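Local coordinates for protein thin, isoform D (PDB 6XG7) that probably acts as a zinc-binding ubiquitin-protein transferase, of which this chain is the NHL-repeat beta-propeller, a protein-binding region, at residues Asn66-Gln70 with Glu81-Tyr85. Residues are numbered along the deposited sequence; the frame is centred on the assembly and turned at random.
Sequences NHRVQ and EFGEY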
# COMPACT_ATOMS: atom_id res chain seq x y z
N ASN A 66 8.40 8.72 -11.94
CA ASN A 66 9.37 9.77 -11.69
C ASN A 66 10.44 9.34 -10.70
O ASN A 66 11.29 10.15 -10.33
CB ASN A 66 8.66 11.04 -11.20
CG ASN A 66 7.85 11.69 -12.29
OD1 ASN A 66 8.27 11.74 -13.46
ND2 ASN A 66 6.68 12.15 -11.94
N HIS A 67 10.42 8.09 -10.26
CA HIS A 67 11.50 7.53 -9.45
C HIS A 67 11.74 8.35 -8.19
O HIS A 67 12.89 8.58 -7.79
CB HIS A 67 12.77 7.34 -10.27
CG HIS A 67 12.52 6.69 -11.57
ND1 HIS A 67 12.20 5.35 -11.69
CD2 HIS A 67 12.48 7.20 -12.82
CE1 HIS A 67 12.00 5.07 -12.96
NE2 HIS A 67 12.17 6.17 -13.67
N ARG A 68 10.66 8.77 -7.54
CA ARG A 68 10.76 9.63 -6.36
C ARG A 68 9.57 9.40 -5.45
O ARG A 68 8.53 8.87 -5.84
CB ARG A 68 10.81 11.10 -6.76
CG ARG A 68 9.50 11.59 -7.36
CD ARG A 68 9.59 13.03 -7.85
NE ARG A 68 8.39 13.40 -8.58
CZ ARG A 68 8.15 14.62 -9.05
NH1 ARG A 68 9.02 15.60 -8.81
NH2 ARG A 68 7.07 14.85 -9.78
N VAL A 69 9.75 9.80 -4.21
CA VAL A 69 8.68 9.95 -3.24
C VAL A 69 8.37 11.43 -3.10
O VAL A 69 9.28 12.26 -3.04
CB VAL A 69 9.11 9.36 -1.88
CG1 VAL A 69 8.05 9.68 -0.83
CG2 VAL A 69 9.31 7.86 -1.98
N GLN A 70 7.08 11.77 -3.08
CA GLN A 70 6.64 13.13 -2.78
C GLN A 70 5.82 13.12 -1.49
O GLN A 70 5.02 12.21 -1.25
CB GLN A 70 5.82 13.74 -3.90
CG GLN A 70 6.60 13.89 -5.18
CD GLN A 70 5.83 14.72 -6.19
OE1 GLN A 70 5.63 15.90 -5.99
NE2 GLN A 70 5.35 14.08 -7.24
N GLU A 81 10.33 16.33 -1.54
CA GLU A 81 10.48 15.13 -2.34
C GLU A 81 11.88 14.59 -2.16
O GLU A 81 12.79 15.29 -1.73
CB GLU A 81 10.22 15.42 -3.83
CG GLU A 81 11.28 16.30 -4.48
CD GLU A 81 10.97 16.57 -5.93
OE1 GLU A 81 11.23 15.68 -6.75
OE2 GLU A 81 10.42 17.65 -6.23
N PHE A 82 12.05 13.33 -2.54
CA PHE A 82 13.39 12.75 -2.59
C PHE A 82 13.38 11.58 -3.56
O PHE A 82 12.37 10.92 -3.77
CB PHE A 82 13.89 12.33 -1.19
CG PHE A 82 12.93 11.47 -0.43
CD1 PHE A 82 12.93 10.09 -0.62
CD2 PHE A 82 12.07 12.01 0.50
CE1 PHE A 82 12.06 9.28 0.07
CE2 PHE A 82 11.19 11.20 1.22
CZ PHE A 82 11.20 9.83 0.99
N GLY A 83 14.54 11.35 -4.17
CA GLY A 83 14.73 10.23 -5.06
C GLY A 83 14.94 10.68 -6.50
O GLY A 83 14.41 11.70 -6.96
N GLU A 84 15.74 9.90 -7.22
CA GLU A 84 15.92 10.05 -8.66
C GLU A 84 16.24 8.68 -9.22
O GLU A 84 16.54 7.74 -8.47
CB GLU A 84 17.02 11.06 -9.00
CG GLU A 84 18.41 10.64 -8.60
CD GLU A 84 19.38 11.82 -8.72
OE1 GLU A 84 19.26 12.75 -7.89
OE2 GLU A 84 20.20 11.85 -9.66
N TYR A 85 16.20 8.57 -10.54
CA TYR A 85 16.40 7.28 -11.20
C TYR A 85 17.80 6.73 -10.98
O TYR A 85 18.80 7.44 -11.15
CB TYR A 85 16.16 7.43 -12.70
CG TYR A 85 16.48 6.17 -13.46
CD1 TYR A 85 15.64 5.07 -13.40
CD2 TYR A 85 17.65 6.07 -14.21
CE1 TYR A 85 15.93 3.91 -14.10
CE2 TYR A 85 17.95 4.92 -14.91
CZ TYR A 85 17.09 3.84 -14.85
OH TYR A 85 17.37 2.69 -15.53
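With chi1 near +68° in both, Arg-68 and Glu-81 each set CG between backbone N and carbonyl carbon; from there both chains run extended, and cross so that the charged ends meet. NH1 of Arg-68 gives OE1 of Glu-81 a salt-bridging hydrogen bond of 3.0 Å, arriving on the syn side of the carboxylate but 34° out of its plane, while OE1 stays close to the guanidinium plane. CD of Gln-70 lies over one guanidinium face, toward its rim, its amide held by the backbone of Ser-44 and Gly-43; Asp-63 and the carbonyl of Glu-41 take NE and NH2. A leucine in place of Arg-68 would probably leave Glu-81 and Asp-63 without their cationic mate and the Gln-70 amide without its flat neighbour. Between these strands Val-69 and Phe-82 form an antiparallel hydrogen-bonded pair, Val-69 N to Phe-82 O at 2.9 Å and Phe-82 N to Val-69 O at 3.0 Å. On the face away from Gln-70 and Glu-81, CB of Val-69 sits over the Phe-82 ring, 3.9 Å from its centroid, a CH-pi contact; Tyr-106 meets the same ring edge-to-face. Gly-83 lies where a CB would collide with O of His-67. Farther along, the edge of Tyr-85 points at the face of His-67 in a T-shaped pair, CD1 over the imidazole centre and the planes 62° apart, while ND1 of His-67 bonds to the backbone of the modified cysteine at position 94. His-67 and Arg-68 face Asp-63 in a G1 beta bulge at the turn into strand 68-72, which then pairs with 78-85 in the outer hairpin of an NHL beta-propeller blade.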